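Local coordinates for natterin-like protein (Lethenteron camtschaticum, PDB 6IUL) that is a lamprey immune cytotoxin that probably binds glycans through a jacalin-like lectin domain and forms membrane pores through an aerolysin-type module, at residues 260-274 against 300-314. Sequence-based numbering, arbitrary orientation.
Sequences KTVTVVANIGRADID and KGLTYTKMTAVATES
Val265 and Val310 form a hydrogen-bonded antiparallel pair in the long C-terminal beta hairpin of the aerolysin-type pore-forming module; the segments 260-274 and 300-314 run antiparallel, their axes 162° apart beside residues 300-304. Two ladders, Val262-Asn267 with Thr308-Glu313 and Arg270-Asp274 with Lys300-Tyr304, are out of step by one residue. At the break, Gly269 N turns to a side chain, donating to Thr305 OG1 (2.9 Å), while Gly269 O accepts from Thr305 N. With chi1 63°, Thr305 OG1 sits between its own backbone N and carbonyl carbon, and it also donates to Lys306 O. Ile268 CD1 packs against Tyr304 CD2 (4.0 Å) and Met307 CG (4.1 Å). On the face carrying Val262 and Val264, their methyls meet Ala309 and Ala311, and Phe188 of strand 184-200 and Phe252 of strand 241-256 touch Val264, extending this apolar layer. Beyond the break, Arg270 reaches out with its chain extended from CG to NE. Leu302 CD1 lies over the centre of one guanidinium face, 3.5 Å from Arg270 CZ, and Tyr304 OH lies at the edge, its ring plane nearly perpendicular. A salt bridge from Arg270 NH1 to Asp272 OD2 further restrains the group. At the far end, Lys300 NZ closes a salt bridge to Asp274 OD2 at 2.8 Å, approaching from above the carboxylate plane.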
loop_
_atom_site.group_PDB
_atom_site.type_symbol
_atom_site.label_atom_id
_atom_site.label_comp_id
_atom_site.label_asym_id
_atom_site.label_seq_id
_atom_site.Cartn_x
_atom_site.Cartn_y
_atom_site.Cartn_z
ATOM N N LYS A 260 38.487 28.214 -15.657
ATOM C CA LYS A 260 37.595 27.308 -16.383
ATOM C C LYS A 260 36.289 27.177 -15.630
ATOM O O LYS A 260 36.183 27.551 -14.452
ATOM C CB LYS A 260 38.254 25.939 -16.602
ATOM C CG LYS A 260 38.329 25.503 -18.054
ATOM C CD LYS A 260 39.524 26.077 -18.818
ATOM C CE LYS A 260 39.493 25.673 -20.293
ATOM N NZ LYS A 260 38.118 25.838 -20.902
ATOM N N THR A 261 35.289 26.707 -16.346
ATOM C CA THR A 261 33.986 26.465 -15.812
ATOM C C THR A 261 33.658 24.971 -15.917
ATOM O O THR A 261 33.933 24.336 -16.933
ATOM C CB THR A 261 32.953 27.284 -16.598
ATOM O OG1 THR A 261 33.243 28.684 -16.462
ATOM C CG2 THR A 261 31.492 27.020 -16.118
ATOM N N VAL A 262 33.069 24.413 -14.856
ATOM C CA VAL A 262 32.587 23.028 -14.894
ATOM C C VAL A 262 31.096 23.080 -14.560
ATOM O O VAL A 262 30.681 23.663 -13.542
ATOM C CB VAL A 262 33.313 22.107 -13.917
ATOM C CG1 VAL A 262 32.695 20.717 -13.932
ATOM C CG2 VAL A 262 34.772 22.008 -14.279
ATOM N N THR A 263 30.288 22.497 -15.420
ATOM C CA THR A 263 28.843 22.502 -15.225
ATOM C C THR A 263 28.480 21.050 -14.940
ATOM O O THR A 263 28.869 20.124 -15.664
ATOM C CB THR A 263 28.082 23.048 -16.470
ATOM O OG1 THR A 263 28.550 24.375 -16.820
ATOM C CG2 THR A 263 26.627 23.195 -16.174
ATOM N N VAL A 264 27.765 20.836 -13.853
ATOM C CA VAL A 264 27.418 19.466 -13.413
ATOM C C VAL A 264 25.924 19.283 -13.470
ATOM O O VAL A 264 25.143 20.092 -12.921
ATOM C CB VAL A 264 27.874 19.222 -11.987
ATOM C CG1 VAL A 264 27.487 17.836 -11.521
ATOM C CG2 VAL A 264 29.368 19.447 -11.878
ATOM N N VAL A 265 25.522 18.235 -14.162
ATOM C CA VAL A 265 24.088 17.879 -14.240
ATOM C C VAL A 265 23.893 16.493 -13.662
ATOM O O VAL A 265 24.541 15.541 -14.080
ATOM C CB VAL A 265 23.580 17.897 -15.670
ATOM C CG1 VAL A 265 22.118 17.518 -15.706
ATOM C CG2 VAL A 265 23.785 19.282 -16.291
ATOM N N ALA A 266 23.010 16.407 -12.671
ATOM C CA ALA A 266 22.608 15.132 -12.103
ATOM C C ALA A 266 21.336 14.602 -12.757
ATOM O O ALA A 266 20.345 15.338 -12.905
ATOM C CB ALA A 266 22.414 15.242 -10.583
ATOM N N ASN A 267 21.401 13.314 -13.077
ATOM C CA ASN A 267 20.346 12.576 -13.794
ATOM C C ASN A 267 19.969 11.254 -13.081
ATOM O O ASN A 267 20.708 10.736 -12.230
ATOM C CB ASN A 267 20.785 12.217 -15.212
ATOM C CG ASN A 267 21.132 13.427 -16.034
ATOM O OD1 ASN A 267 20.273 14.287 -16.298
ATOM N ND2 ASN A 267 22.420 13.526 -16.439
ATOM N N ILE A 268 18.805 10.726 -13.458
ATOM C CA ILE A 268 18.380 9.384 -13.050
ATOM C C ILE A 268 17.575 8.745 -14.142
ATOM O O ILE A 268 16.898 9.419 -14.921
ATOM C CB ILE A 268 17.601 9.400 -11.735
ATOM C CG1 ILE A 268 17.640 8.021 -11.094
ATOM C CG2 ILE A 268 16.215 9.919 -11.999
ATOM C CD1 ILE A 268 16.983 7.915 -9.731
ATOM N N GLY A 269 17.702 7.430 -14.260
ATOM C CA GLY A 269 16.929 6.714 -15.292
ATOM C C GLY A 269 15.661 6.066 -14.733
ATOM O O GLY A 269 15.688 5.488 -13.655
ATOM N N ARG A 270 14.588 6.137 -15.489
ATOM C CA ARG A 270 13.285 5.598 -15.105
ATOM C C ARG A 270 12.823 4.590 -16.152
ATOM O O ARG A 270 12.835 4.880 -17.351
ATOM C CB ARG A 270 12.290 6.743 -15.065
ATOM C CG ARG A 270 10.871 6.387 -14.732
ATOM C CD ARG A 270 9.996 7.623 -14.880
ATOM N NE ARG A 270 8.647 7.406 -14.330
ATOM C CZ ARG A 270 7.625 6.828 -14.977
ATOM N NH1 ARG A 270 7.775 6.368 -16.222
ATOM N NH2 ARG A 270 6.442 6.724 -14.371
ATOM N N ALA A 271 12.385 3.425 -15.705
ATOM C CA ALA A 271 11.903 2.403 -16.626
ATOM C C ALA A 271 10.592 1.796 -16.190
ATOM O O ALA A 271 10.470 1.329 -15.057
ATOM C CB ALA A 271 12.953 1.311 -16.792
ATOM N N ASP A 272 9.616 1.830 -17.109
ATOM C CA ASP A 272 8.345 1.103 -16.989
ATOM C C ASP A 272 8.546 -0.312 -17.445
ATOM O O ASP A 272 9.073 -0.533 -18.521
ATOM C CB ASP A 272 7.242 1.756 -17.828
ATOM C CG ASP A 272 6.732 3.058 -17.191
ATOM O OD1 ASP A 272 6.173 3.014 -16.079
ATOM O OD2 ASP A 272 6.891 4.138 -17.779
ATOM N N ILE A 273 8.131 -1.268 -16.613
ATOM C CA ILE A 273 8.296 -2.672 -16.923
ATOM C C ILE A 273 6.938 -3.337 -17.161
ATOM O O ILE A 273 6.013 -3.204 -16.353
ATOM C CB ILE A 273 9.042 -3.409 -15.807
ATOM C CG1 ILE A 273 10.365 -2.700 -15.509
ATOM C CG2 ILE A 273 9.258 -4.864 -16.185
ATOM C CD1 ILE A 273 11.265 -3.389 -14.498
ATOM N N ASP A 274 6.815 -4.053 -18.279
ATOM C CA ASP A 274 5.558 -4.689 -18.659
ATOM C C ASP A 274 5.925 -6.049 -19.262
ATOM O O ASP A 274 6.486 -6.105 -20.352
ATOM C CB ASP A 274 4.786 -3.802 -19.643
ATOM C CG ASP A 274 3.377 -4.321 -19.947
ATOM O OD1 ASP A 274 3.203 -5.527 -20.239
ATOM O OD2 ASP A 274 2.421 -3.513 -19.935
ATOM N N LYS A 300 3.568 -5.588 -13.980
ATOM C CA LYS A 300 3.730 -4.181 -14.264
ATOM C C LYS A 300 4.587 -3.602 -13.134
ATOM O O LYS A 300 4.287 -3.764 -11.943
ATOM C CB LYS A 300 2.384 -3.467 -14.309
ATOM C CG LYS A 300 1.615 -3.668 -15.599
ATOM C CD LYS A 300 0.477 -2.668 -15.753
ATOM C CE LYS A 300 -0.225 -2.838 -17.097
ATOM N NZ LYS A 300 0.597 -2.305 -18.230
ATOM N N GLY A 301 5.656 -2.923 -13.511
ATOM C CA GLY A 301 6.524 -2.318 -12.545
ATOM C C GLY A 301 6.996 -0.937 -12.962
ATOM O O GLY A 301 6.918 -0.560 -14.108
ATOM N N LEU A 302 7.516 -0.212 -11.986
ATOM C CA LEU A 302 8.235 1.015 -12.206
ATOM C C LEU A 302 9.518 0.926 -11.396
ATOM O O LEU A 302 9.491 0.612 -10.197
ATOM C CB LEU A 302 7.411 2.213 -11.756
ATOM C CG LEU A 302 8.113 3.589 -11.895
ATOM C CD1 LEU A 302 8.469 3.848 -13.352
ATOM C CD2 LEU A 302 7.213 4.727 -11.426
ATOM N N THR A 303 10.650 1.134 -12.052
ATOM C CA THR A 303 11.922 1.093 -11.359
ATOM C C THR A 303 12.816 2.255 -11.809
ATOM O O THR A 303 12.521 2.941 -12.811
ATOM C CB THR A 303 12.632 -0.244 -11.578
ATOM O OG1 THR A 303 13.692 -0.377 -10.624
ATOM C CG2 THR A 303 13.206 -0.369 -12.988
ATOM N N TYR A 304 13.879 2.480 -11.049
ATOM C CA TYR A 304 14.826 3.550 -11.321
ATOM C C TYR A 304 16.239 3.008 -11.226
ATOM O O TYR A 304 16.498 2.084 -10.459
ATOM C CB TYR A 304 14.675 4.720 -10.356
ATOM C CG TYR A 304 13.450 5.566 -10.536
ATOM C CD1 TYR A 304 12.224 5.206 -9.951
ATOM C CD2 TYR A 304 13.507 6.759 -11.249
ATOM C CE1 TYR A 304 11.098 5.996 -10.091
ATOM C CE2 TYR A 304 12.380 7.566 -11.399
ATOM C CZ TYR A 304 11.177 7.167 -10.824
ATOM O OH TYR A 304 10.068 7.972 -10.997
ATOM N N THR A 305 17.151 3.600 -12.009
ATOM C CA THR A 305 18.582 3.321 -11.852
ATOM C C THR A 305 19.135 4.155 -10.697
ATOM O O THR A 305 18.431 4.944 -10.069
ATOM C CB THR A 305 19.368 3.718 -13.125
ATOM O OG1 THR A 305 19.251 5.124 -13.330
ATOM C CG2 THR A 305 18.777 3.052 -14.337
ATOM N N LYS A 306 20.417 4.000 -10.446
ATOM C CA LYS A 306 21.157 4.904 -9.532
ATOM C C LYS A 306 21.294 6.279 -10.176
ATOM O O LYS A 306 21.297 6.398 -11.407
ATOM C CB LYS A 306 22.557 4.341 -9.181
ATOM C CG LYS A 306 22.570 3.205 -8.122
ATOM C CD LYS A 306 21.348 3.330 -7.201
ATOM C CE LYS A 306 21.239 2.348 -6.048
ATOM N NZ LYS A 306 22.139 2.710 -4.930
ATOM N N MET A 307 21.359 7.327 -9.357
ATOM C CA MET A 307 21.677 8.644 -9.814
ATOM C C MET A 307 23.082 8.687 -10.390
ATOM O O MET A 307 23.982 8.149 -9.809
ATOM C CB MET A 307 21.604 9.669 -8.685
ATOM C CG MET A 307 20.204 10.031 -8.303
ATOM S SD MET A 307 20.192 11.359 -7.111
ATOM C CE MET A 307 18.466 11.358 -6.863
ATOM N N THR A 308 23.233 9.398 -11.503
ATOM C CA THR A 308 24.560 9.654 -12.094
ATOM C C THR A 308 24.705 11.145 -12.398
ATOM O O THR A 308 23.769 11.925 -12.217
ATOM C CB THR A 308 24.704 8.853 -13.404
ATOM O OG1 THR A 308 23.649 9.256 -14.303
ATOM C CG2 THR A 308 24.609 7.306 -13.117
ATOM N N ALA A 309 25.878 11.543 -12.868
ATOM C CA ALA A 309 26.098 12.934 -13.208
ATOM C C ALA A 309 27.047 13.100 -14.396
ATOM O O ALA A 309 27.915 12.275 -14.647
ATOM C CB ALA A 309 26.622 13.671 -11.989
ATOM N N VAL A 310 26.812 14.158 -15.156
ATOM C CA VAL A 310 27.719 14.561 -16.226
ATOM C C VAL A 310 28.375 15.914 -15.840
ATOM O O VAL A 310 27.668 16.894 -15.524
ATOM C CB VAL A 310 26.965 14.702 -17.548
ATOM C CG1 VAL A 310 27.920 15.197 -18.627
ATOM C CG2 VAL A 310 26.346 13.365 -17.969
ATOM N N ALA A 311 29.710 15.931 -15.847
ATOM C CA ALA A 311 30.495 17.168 -15.643
ATOM C C ALA A 311 31.131 17.658 -16.933
ATOM O O ALA A 311 31.909 16.948 -17.536
ATOM C CB ALA A 311 31.554 16.951 -14.602
ATOM N N THR A 312 30.768 18.862 -17.350
ATOM C CA THR A 312 31.236 19.407 -18.616
ATOM C C THR A 312 32.125 20.638 -18.366
ATOM O O THR A 312 31.702 21.571 -17.689
ATOM C CB THR A 312 30.038 19.803 -19.523
ATOM O OG1 THR A 312 29.138 18.690 -19.675
ATOM C CG2 THR A 312 30.528 20.293 -20.933
ATOM N N GLU A 313 33.313 20.643 -18.963
ATOM C CA GLU A 313 34.236 21.799 -18.942
ATOM C C GLU A 313 33.957 22.846 -20.052
ATOM O O GLU A 313 33.710 22.509 -21.184
ATOM C CB GLU A 313 35.676 21.332 -19.084
ATOM C CG GLU A 313 36.584 21.726 -17.921
ATOM C CD GLU A 313 38.069 21.452 -18.185
ATOM O OE1 GLU A 313 38.696 22.279 -18.882
ATOM O OE2 GLU A 313 38.629 20.435 -17.662
ATOM N N SER A 314 33.988 24.106 -19.665
ATOM C CA SER A 314 33.978 25.277 -20.521
ATOM C C SER A 314 35.053 26.302 -20.086
ATOM O O SER A 314 35.250 27.285 -20.782
ATOM C CB SER A 314 32.628 25.935 -20.348
ATOM O OG SER A 314 31.739 25.341 -21.231
HETATM O O HOH W 1 30.482 23.929 -18.352
HETATM O O HOH W 2 24.150 11.265 -16.081
HETATM O O HOH W 3 21.276 7.859 -13.864
#